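Local coordinates for protein myosin IE heavy chain (Dictyostelium discoideum, PDB 1LKX) that binds actin and hydrolyses ATP, with activity stimulated by actin, as a single-headed myosin motor that may move membranes relative to actin filaments, at residues G9-N17 with R31-G42; L309-L320 with D530-D540. One frame throughout, in Å; residues are numbered along the deposited sequence.

Contact 1. Residues G9-N17 with R31-G42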
loop_
_atom_site.group_PDB
_atom_site.type_symbol
_atom_site.label_atom_id
_atom_site.label_comp_id
_atom_site.label_asym_id
_atom_site.label_seq_id
_atom_site.Cartn_x
_atom_site.Cartn_y
_atom_site.Cartn_z
ATOM N N GLY A 9 -4.493 30.401 -5.171
ATOM C CA GLY A 9 -5.361 29.883 -6.279
ATOM C C GLY A 9 -6.829 29.771 -5.902
ATOM O O GLY A 9 -7.458 30.752 -5.540
ATOM N N VAL A 10 -7.384 28.571 -6.006
ATOM C CA VAL A 10 -8.779 28.328 -5.647
ATOM C C VAL A 10 -8.911 26.970 -4.944
ATOM O O VAL A 10 -8.716 25.925 -5.570
ATOM C CB VAL A 10 -9.682 28.359 -6.900
ATOM C CG1 VAL A 10 -10.919 27.481 -6.707
ATOM C CG2 VAL A 10 -10.109 29.771 -7.161
ATOM N N PRO A 11 -9.227 26.971 -3.629
ATOM C CA PRO A 11 -9.383 25.736 -2.843
ATOM C C PRO A 11 -10.649 25.034 -3.317
ATOM O O PRO A 11 -11.641 25.693 -3.644
ATOM C CB PRO A 11 -9.507 26.255 -1.422
ATOM C CG PRO A 11 -10.290 27.511 -1.621
ATOM C CD PRO A 11 -9.618 28.145 -2.830
ATOM N N ASP A 12 -10.631 23.712 -3.362
ATOM C CA ASP A 12 -11.795 22.980 -3.856
ATOM C C ASP A 12 -12.104 23.375 -5.320
ATOM O O ASP A 12 -12.514 24.494 -5.616
ATOM C CB ASP A 12 -13.028 23.233 -2.978
ATOM C CG ASP A 12 -14.217 22.377 -3.389
ATOM O OD1 ASP A 12 -14.586 22.405 -4.582
ATOM O OD2 ASP A 12 -14.783 21.678 -2.527
ATOM N N PHE A 13 -11.915 22.419 -6.222
ATOM C CA PHE A 13 -12.118 22.624 -7.643
ATOM C C PHE A 13 -13.555 22.855 -8.065
ATOM O O PHE A 13 -13.800 23.367 -9.153
ATOM C CB PHE A 13 -11.544 21.435 -8.435
ATOM C CG PHE A 13 -10.052 21.262 -8.285
ATOM C CD1 PHE A 13 -9.524 20.476 -7.269
ATOM C CD2 PHE A 13 -9.174 21.911 -9.146
ATOM C CE1 PHE A 13 -8.147 20.339 -7.112
ATOM C CE2 PHE A 13 -7.796 21.779 -8.996
ATOM C CZ PHE A 13 -7.282 20.991 -7.975
ATOM N N VAL A 14 -14.517 22.490 -7.234
ATOM C CA VAL A 14 -15.904 22.695 -7.636
ATOM C C VAL A 14 -16.129 24.178 -7.907
ATOM O O VAL A 14 -17.057 24.552 -8.616
ATOM C CB VAL A 14 -16.891 22.232 -6.552
ATOM C CG1 VAL A 14 -18.291 22.227 -7.107
ATOM C CG2 VAL A 14 -16.516 20.845 -6.053
ATOM N N LEU A 15 -15.259 25.014 -7.342
ATOM C CA LEU A 15 -15.350 26.459 -7.516
ATOM C C LEU A 15 -14.595 26.957 -8.727
ATOM O O LEU A 15 -14.389 28.160 -8.867
ATOM C CB LEU A 15 -14.808 27.195 -6.295
ATOM C CG LEU A 15 -15.499 26.896 -4.980
ATOM C CD1 LEU A 15 -14.852 27.719 -3.887
ATOM C CD2 LEU A 15 -16.972 27.196 -5.107
ATOM N N LEU A 16 -14.163 26.053 -9.597
ATOM C CA LEU A 16 -13.452 26.484 -10.794
ATOM C C LEU A 16 -14.407 27.275 -11.669
ATOM O O LEU A 16 -15.556 26.874 -11.872
ATOM C CB LEU A 16 -12.931 25.286 -11.589
ATOM C CG LEU A 16 -11.687 24.546 -11.102
ATOM C CD1 LEU A 16 -11.486 23.294 -11.932
ATOM C CD2 LEU A 16 -10.475 25.454 -11.201
ATOM N N ASN A 17 -13.925 28.403 -12.174
ATOM C CA ASN A 17 -14.707 29.286 -13.047
ATOM C C ASN A 17 -15.289 28.466 -14.203
ATOM O O ASN A 17 -16.511 28.340 -14.371
ATOM C CB ASN A 17 -13.788 30.365 -13.623
ATOM C CG ASN A 17 -12.554 29.765 -14.290
ATOM O OD1 ASN A 17 -11.760 29.074 -13.637
ATOM N ND2 ASN A 17 -12.397 30.005 -15.595
ATOM N N ARG A 31 -1.416 26.478 -7.310
ATOM C CA ARG A 31 -1.366 26.183 -5.886
ATOM C C ARG A 31 -0.015 25.564 -5.541
ATOM O O ARG A 31 0.735 26.085 -4.726
ATOM C CB ARG A 31 -2.460 25.179 -5.508
ATOM C CG ARG A 31 -3.829 25.428 -6.113
ATOM C CD ARG A 31 -4.564 26.574 -5.437
ATOM N NE ARG A 31 -5.635 26.129 -4.542
ATOM C CZ ARG A 31 -5.446 25.537 -3.365
ATOM N NH1 ARG A 31 -4.219 25.302 -2.917
ATOM N NH2 ARG A 31 -6.493 25.198 -2.626
ATOM N N HIS A 32 0.287 24.443 -6.181
ATOM C CA HIS A 32 1.527 23.733 -5.913
ATOM C C HIS A 32 2.777 24.589 -5.937
ATOM O O HIS A 32 3.631 24.483 -5.063
ATOM C CB HIS A 32 1.722 22.579 -6.894
ATOM C CG HIS A 32 2.954 21.776 -6.617
ATOM N ND1 HIS A 32 3.052 20.901 -5.556
ATOM C CD2 HIS A 32 4.162 21.763 -7.226
ATOM C CE1 HIS A 32 4.267 20.384 -5.523
ATOM N NE2 HIS A 32 4.961 20.891 -6.525
ATOM N N LYS A 33 2.889 25.424 -6.952
ATOM C CA LYS A 33 4.055 26.275 -7.087
ATOM C C LYS A 33 4.226 27.193 -5.876
ATOM O O LYS A 33 5.342 27.622 -5.568
ATOM C CB LYS A 33 3.942 27.106 -8.367
ATOM C CG LYS A 33 5.153 27.018 -9.289
ATOM C CD LYS A 33 5.108 25.779 -10.175
ATOM C CE LYS A 33 6.231 25.786 -11.230
ATOM N NZ LYS A 33 6.075 24.724 -12.291
ATOM N N SER A 34 3.124 27.494 -5.192
ATOM C CA SER A 34 3.173 28.361 -4.010
ATOM C C SER A 34 3.038 27.594 -2.683
ATOM O O SER A 34 2.589 28.148 -1.668
ATOM C CB SER A 34 2.092 29.444 -4.099
ATOM O OG SER A 34 0.792 28.888 -4.163
ATOM N N ASP A 35 3.429 26.320 -2.710
ATOM C CA ASP A 35 3.392 25.455 -1.543
ATOM C C ASP A 35 2.011 25.181 -0.960
ATOM O O ASP A 35 1.857 25.063 0.252
ATOM C CB ASP A 35 4.314 26.016 -0.460
ATOM C CG ASP A 35 5.777 25.911 -0.840
ATOM O OD1 ASP A 35 6.638 26.403 -0.071
ATOM O OD2 ASP A 35 6.064 25.329 -1.912
ATOM N N ASN A 36 1.008 25.080 -1.819
ATOM C CA ASN A 36 -0.338 24.777 -1.362
ATOM C C ASN A 36 -0.661 23.381 -1.852
ATOM O O ASN A 36 -1.471 23.198 -2.757
ATOM C CB ASN A 36 -1.331 25.779 -1.935
ATOM C CG ASN A 36 -1.350 27.089 -1.163
ATOM O OD1 ASN A 36 -1.880 27.162 -0.050
ATOM N ND2 ASN A 36 -0.766 28.129 -1.751
ATOM N N ILE A 37 0.006 22.402 -1.247
ATOM C CA ILE A 37 -0.142 20.996 -1.596
ATOM C C ILE A 37 -1.588 20.505 -1.691
ATOM O O ILE A 37 -1.968 19.819 -2.644
ATOM C CB ILE A 37 0.503 20.110 -0.550
ATOM C CG1 ILE A 37 1.760 20.751 0.008
ATOM C CG2 ILE A 37 0.817 18.769 -1.143
ATOM C CD1 ILE A 37 2.171 20.067 1.309
ATOM N N TYR A 38 -2.385 20.856 -0.689
ATOM C CA TYR A 38 -3.761 20.400 -0.602
ATOM C C TYR A 38 -4.844 21.268 -1.219
ATOM O O TYR A 38 -4.823 22.486 -1.112
ATOM C CB TYR A 38 -4.105 20.142 0.870
ATOM C CG TYR A 38 -3.143 19.208 1.568
ATOM C CD1 TYR A 38 -3.176 17.828 1.337
ATOM C CD2 TYR A 38 -2.174 19.711 2.431
ATOM C CE1 TYR A 38 -2.270 16.983 1.949
ATOM C CE2 TYR A 38 -1.262 18.880 3.045
ATOM C CZ TYR A 38 -1.314 17.522 2.805
ATOM O OH TYR A 38 -0.409 16.715 3.446
ATOM N N THR A 39 -5.803 20.599 -1.849
ATOM C CA THR A 39 -6.945 21.239 -2.488
ATOM C C THR A 39 -8.091 20.240 -2.406
ATOM O O THR A 39 -7.865 19.034 -2.464
ATOM C CB THR A 39 -6.665 21.545 -3.967
ATOM O OG1 THR A 39 -5.400 22.195 -4.093
ATOM C CG2 THR A 39 -7.727 22.461 -4.523
ATOM N N TYR A 40 -9.313 20.731 -2.287
ATOM C CA TYR A 40 -10.466 19.850 -2.179
ATOM C C TYR A 40 -11.262 19.661 -3.457
ATOM O O TYR A 40 -11.061 20.356 -4.436
ATOM C CB TYR A 40 -11.446 20.378 -1.131
ATOM C CG TYR A 40 -10.907 20.521 0.269
ATOM C CD1 TYR A 40 -10.294 19.455 0.915
ATOM C CD2 TYR A 40 -11.050 21.715 0.963
ATOM C CE1 TYR A 40 -9.839 19.570 2.210
ATOM C CE2 TYR A 40 -10.600 21.846 2.258
ATOM C CZ TYR A 40 -9.991 20.771 2.877
ATOM O OH TYR A 40 -9.498 20.915 4.156
ATOM N N ILE A 41 -12.167 18.688 -3.415
ATOM C CA ILE A 41 -13.115 18.387 -4.489
ATOM C C ILE A 41 -14.296 17.934 -3.651
ATOM O O ILE A 41 -14.857 16.864 -3.863
ATOM C CB ILE A 41 -12.687 17.220 -5.419
ATOM C CG1 ILE A 41 -11.465 17.617 -6.242
ATOM C CG2 ILE A 41 -13.820 16.886 -6.393
ATOM C CD1 ILE A 41 -11.100 16.608 -7.315
ATOM N N GLY A 42 -14.629 18.762 -2.664
ATOM C CA GLY A 42 -15.720 18.465 -1.765
ATOM C C GLY A 42 -15.432 17.218 -0.953
ATOM O O GLY A 42 -15.732 16.100 -1.386
#
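D12 and G42 meet where the loop before helix 21-33 packs on strand 38-40, an outermost strand of the mixed seven-stranded sheet in the myosin motor domain. The CB atom of D12 rests against Y40 CB at 3.8 Å. With CG anti to the backbone N (chi1 -174°), the carboxylate is carried past Y40 to the glycine beyond it. D12 OD2 accepts from G42 N at 2.9 Å in a bent bond (130° at the hydrogen), the amide standing well above the carboxylate plane. OD1 lies toward V14 N, consistent with an Asx turn, though its place is doubtful. A leucine in place of D12 has no carboxylate oxygens and would probably leave G42 N without this acceptor and the loop less firmly tied to the end of the strand.

F13 supplies the apolar part. Its CD1 lies 3.6 Å from I41 CG1, and F13 CE1 is 3.4 Å from T39 CG2, the F13 and T39 side chains crossing at about a right angle. L16 CD1 sits in plane at the ring's edge, while F24 stacks on the ring and V617 of helix 614-622 also touches F13.

R31, in the last turn of helix 21-33, bends at chi2 and chi3 and passes G9, with R31 CD 3.5 Å from G9 CA. R31 NE makes a weak but fairly straight bond to V10 O (3.3 Å, 162°), and NH1 reaches Y38 O, also weakly. T39 OG1 lies over the centre of one face of the R31 guanidinium, 3.3 Å above its plane.

Contact 2. Residues L309-L320 with D530-D540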
loop_
_atom_site.group_PDB
_atom_site.type_symbol
_atom_site.label_atom_id
_atom_site.label_comp_id
_atom_site.label_asym_id
_atom_site.label_seq_id
_atom_site.Cartn_x
_atom_site.Cartn_y
_atom_site.Cartn_z
ATOM N N LEU A 309 22.073 -19.193 11.836
ATOM C CA LEU A 309 20.798 -19.887 11.839
ATOM C C LEU A 309 20.758 -20.944 12.922
ATOM O O LEU A 309 19.698 -21.494 13.217
ATOM C CB LEU A 309 20.539 -20.531 10.478
ATOM C CG LEU A 309 20.273 -19.551 9.337
ATOM C CD1 LEU A 309 20.116 -20.300 8.035
ATOM C CD2 LEU A 309 19.037 -18.751 9.645
ATOM N N LYS A 310 21.916 -21.221 13.515
ATOM C CA LYS A 310 22.031 -22.221 14.572
ATOM C C LYS A 310 21.531 -23.612 14.168
ATOM O O LYS A 310 20.688 -24.199 14.849
ATOM C CB LYS A 310 21.286 -21.757 15.825
ATOM C CG LYS A 310 21.904 -20.544 16.502
ATOM C CD LYS A 310 21.279 -20.294 17.871
ATOM C CE LYS A 310 21.757 -18.990 18.485
ATOM N NZ LYS A 310 23.239 -18.932 18.578
ATOM N N THR A 311 22.055 -24.126 13.057
ATOM C CA THR A 311 21.695 -25.452 12.552
ATOM C C THR A 311 22.954 -26.198 12.127
ATOM O O THR A 311 24.045 -25.626 12.070
ATOM C CB THR A 311 20.771 -25.388 11.307
ATOM O OG1 THR A 311 21.468 -24.764 10.224
ATOM C CG2 THR A 311 19.509 -24.612 11.606
ATOM N N ASP A 312 22.797 -27.478 11.818
ATOM C CA ASP A 312 23.926 -28.281 11.388
ATOM C C ASP A 312 24.468 -27.831 10.039
ATOM O O ASP A 312 23.815 -27.966 9.005
ATOM C CB ASP A 312 23.540 -29.751 11.304
ATOM C CG ASP A 312 24.665 -30.606 10.761
ATOM O OD1 ASP A 312 25.796 -30.507 11.293
ATOM O OD2 ASP A 312 24.419 -31.371 9.803
ATOM N N GLN A 313 25.684 -27.307 10.061
ATOM C CA GLN A 313 26.336 -26.833 8.855
ATOM C C GLN A 313 26.242 -27.813 7.693
ATOM O O GLN A 313 26.057 -27.411 6.548
ATOM C CB GLN A 313 27.800 -26.537 9.158
ATOM C CG GLN A 313 28.639 -26.251 7.944
ATOM C CD GLN A 313 30.005 -25.741 8.312
ATOM O OE1 GLN A 313 30.866 -25.581 7.452
ATOM N NE2 GLN A 313 30.216 -25.473 9.599
ATOM N N GLN A 314 26.369 -29.096 7.988
ATOM C CA GLN A 314 26.320 -30.117 6.954
ATOM C C GLN A 314 24.928 -30.255 6.363
ATOM O O GLN A 314 24.741 -30.107 5.159
ATOM C CB GLN A 314 26.751 -31.464 7.525
ATOM C CG GLN A 314 28.096 -31.461 8.228
ATOM C CD GLN A 314 28.141 -32.464 9.369
ATOM O OE1 GLN A 314 27.935 -33.668 9.170
ATOM N NE2 GLN A 314 28.402 -31.970 10.578
ATOM N N SER A 315 23.952 -30.559 7.214
ATOM C CA SER A 315 22.574 -30.726 6.763
ATOM C C SER A 315 22.198 -29.592 5.825
ATOM O O SER A 315 21.519 -29.809 4.823
ATOM C CB SER A 315 21.610 -30.748 7.951
ATOM O OG SER A 315 21.772 -31.925 8.717
ATOM N N LEU A 316 22.649 -28.384 6.154
ATOM C CA LEU A 316 22.372 -27.218 5.333
ATOM C C LEU A 316 23.011 -27.428 3.966
ATOM O O LEU A 316 22.332 -27.429 2.943
ATOM C CB LEU A 316 22.956 -25.969 5.977
ATOM C CG LEU A 316 22.234 -24.648 5.699
ATOM C CD1 LEU A 316 23.172 -23.504 6.046
ATOM C CD2 LEU A 316 21.803 -24.555 4.247
ATOM N N SER A 317 24.325 -27.611 3.958
ATOM C CA SER A 317 25.055 -27.829 2.720
ATOM C C SER A 317 24.390 -28.871 1.837
ATOM O O SER A 317 24.276 -28.688 0.633
ATOM C CB SER A 317 26.485 -28.264 3.023
ATOM O OG SER A 317 27.167 -28.579 1.827
ATOM N N ILE A 318 23.947 -29.966 2.439
ATOM C CA ILE A 318 23.292 -31.040 1.698
ATOM C C ILE A 318 21.942 -30.608 1.137
ATOM O O ILE A 318 21.501 -31.091 0.093
ATOM C CB ILE A 318 23.081 -32.261 2.596
ATOM C CG1 ILE A 318 24.430 -32.719 3.150
ATOM C CG2 ILE A 318 22.413 -33.374 1.815
ATOM C CD1 ILE A 318 24.327 -33.738 4.255
ATOM N N ALA A 319 21.283 -29.701 1.839
ATOM C CA ALA A 319 19.987 -29.208 1.399
ATOM C C ALA A 319 20.140 -28.291 0.187
ATOM O O ALA A 319 19.211 -28.123 -0.610
ATOM C CB ALA A 319 19.308 -28.462 2.533
ATOM N N LEU A 320 21.320 -27.703 0.050
ATOM C CA LEU A 320 21.596 -26.809 -1.062
ATOM C C LEU A 320 22.081 -27.546 -2.306
ATOM O O LEU A 320 21.997 -27.020 -3.415
ATOM C CB LEU A 320 22.649 -25.781 -0.656
ATOM C CG LEU A 320 22.248 -24.788 0.426
ATOM C CD1 LEU A 320 23.401 -23.838 0.698
ATOM C CD2 LEU A 320 21.017 -24.038 -0.024
ATOM N N ASP A 530 13.453 -30.388 2.421
ATOM C CA ASP A 530 14.816 -30.507 2.932
ATOM C C ASP A 530 15.283 -29.185 3.511
ATOM O O ASP A 530 15.849 -29.149 4.603
ATOM C CB ASP A 530 15.805 -30.983 1.850
ATOM C CG ASP A 530 15.313 -30.736 0.430
ATOM O OD1 ASP A 530 14.234 -31.270 0.063
ATOM O OD2 ASP A 530 16.020 -30.021 -0.326
ATOM N N LEU A 531 15.032 -28.097 2.788
ATOM C CA LEU A 531 15.414 -26.770 3.263
ATOM C C LEU A 531 14.611 -26.418 4.508
ATOM O O LEU A 531 15.166 -25.931 5.497
ATOM C CB LEU A 531 15.194 -25.716 2.174
ATOM C CG LEU A 531 16.248 -25.675 1.058
ATOM C CD1 LEU A 531 15.861 -24.654 0.016
ATOM C CD2 LEU A 531 17.608 -25.335 1.639
ATOM N N ILE A 532 13.308 -26.674 4.457
ATOM C CA ILE A 532 12.436 -26.399 5.594
ATOM C C ILE A 532 12.930 -27.133 6.831
ATOM O O ILE A 532 13.207 -26.517 7.858
ATOM C CB ILE A 532 10.988 -26.837 5.320
ATOM C CG1 ILE A 532 10.406 -26.004 4.182
ATOM C CG2 ILE A 532 10.149 -26.671 6.576
ATOM C CD1 ILE A 532 9.000 -26.388 3.808
ATOM N N SER A 533 13.038 -28.452 6.723
ATOM C CA SER A 533 13.498 -29.282 7.830
ATOM C C SER A 533 14.864 -28.837 8.359
ATOM O O SER A 533 15.100 -28.843 9.573
ATOM C CB SER A 533 13.562 -30.733 7.388
ATOM O OG SER A 533 14.422 -30.860 6.277
ATOM N N SER A 534 15.759 -28.447 7.456
ATOM C CA SER A 534 17.087 -27.978 7.855
ATOM C C SER A 534 17.011 -26.751 8.778
ATOM O O SER A 534 17.944 -26.461 9.534
ATOM C CB SER A 534 17.917 -27.627 6.618
ATOM O OG SER A 534 19.174 -27.091 6.997
ATOM N N MET A 535 15.895 -26.033 8.696
ATOM C CA MET A 535 15.677 -24.851 9.513
ATOM C C MET A 535 14.979 -25.231 10.808
ATOM O O MET A 535 15.341 -24.743 11.878
ATOM C CB MET A 535 14.826 -23.832 8.757
ATOM C CG MET A 535 15.493 -23.247 7.525
ATOM S SD MET A 535 16.983 -22.282 7.881
ATOM C CE MET A 535 18.204 -23.524 7.692
ATOM N N GLN A 536 13.977 -26.101 10.708
ATOM C CA GLN A 536 13.230 -26.538 11.881
ATOM C C GLN A 536 14.216 -27.149 12.855
ATOM O O GLN A 536 14.040 -27.072 14.071
ATOM C CB GLN A 536 12.176 -27.562 11.485
ATOM C CG GLN A 536 11.419 -27.166 10.241
ATOM C CD GLN A 536 10.234 -28.048 9.959
ATOM O OE1 GLN A 536 9.156 -27.846 10.509
ATOM N NE2 GLN A 536 10.426 -29.039 9.102
ATOM N N SER A 537 15.270 -27.743 12.305
ATOM C CA SER A 537 16.315 -28.359 13.105
ATOM C C SER A 537 17.147 -27.316 13.864
ATOM O O SER A 537 18.090 -27.660 14.573
ATOM C CB SER A 537 17.227 -29.173 12.199
ATOM O OG SER A 537 17.846 -28.327 11.251
ATOM N N SER A 538 16.802 -26.044 13.713
ATOM C CA SER A 538 17.532 -24.976 14.390
ATOM C C SER A 538 17.256 -24.981 15.887
ATOM O O SER A 538 16.196 -25.426 16.327
ATOM C CB SER A 538 17.148 -23.605 13.805
ATOM O OG SER A 538 17.842 -22.552 14.452
ATOM N N SER A 539 18.214 -24.485 16.663
ATOM C CA SER A 539 18.050 -24.413 18.107
ATOM C C SER A 539 17.570 -23.014 18.526
ATOM O O SER A 539 17.072 -22.830 19.642
ATOM C CB SER A 539 19.365 -24.747 18.804
ATOM O OG SER A 539 20.365 -23.815 18.446
ATOM N N ASP A 540 17.718 -22.033 17.635
ATOM C CA ASP A 540 17.281 -20.670 17.938
ATOM C C ASP A 540 15.762 -20.643 17.967
ATOM O O ASP A 540 15.106 -21.011 16.994
ATOM C CB ASP A 540 17.783 -19.673 16.880
ATOM C CG ASP A 540 17.432 -18.221 17.224
ATOM O OD1 ASP A 540 16.913 -17.490 16.342
ATOM O OD2 ASP A 540 17.684 -17.814 18.380
#
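Helices 313-320 and 530-536 lie side by side and nearly antiparallel, their axes 9.1 Å apart at closest and 167° apart in direction, so that A319 faces L531 and L316 faces S534. Beyond this pair, the loop at K310 and T311 runs beside S538 and S539. There S539 N donates to K310 O at 3.1 Å, in the carbonyl plane and fairly straight (155°).

S538 OG, anti to the backbone N (chi1 180°), donates to L309 O in a bond whose very short length is doubtful, and accepts from D540 N at 3.2 Å, which makes an ST turn. T311 CG2 lies 3.4 Å from S538 CB. K310 CD lies 3.7 Å from D540 CB, while the D540 carboxylate forms a salt bridge with R268.

Between the helices small residues allow close packing. A319 CB meets L531 CD2 at 3.7 Å, L320 CD2 touches the same methyl, and S534 OG lies 3.6 Å from L316 CA. At the end of the pair M535, bent at chi2 and chi3, brings SD to 3.7 Å from L309 CD1.

A Schellman motif with K310 as C-prime ends helix 299-309, and two residues on D312 N-caps the next helix, its OD2 taking both S315 N and S315 OG. That helix is packed against the antiparallel helix 530-536 in what is probably the upper 50 kDa subdomain of the motor.

Contact 1 and contact 2 lie on opposite sides of the centre of one motor domain, with centres 59 Å apart and nearest atoms about 40 Å apart, so neither touches the other. Along the chain they come in series: the first is closed before residue 43, the second opens at 309 and waits until 540 to be completed. Contact 1 includes edge strand 38-40 of the central sheet, to which it joins the N-terminal loop and helix 21-33, whereas contact 2 is all helix and loop. Both lie away from the nucleotide and magnesium sites. The first is a local closure within some thirty residues; the second brings together helices more than 200 residues apart.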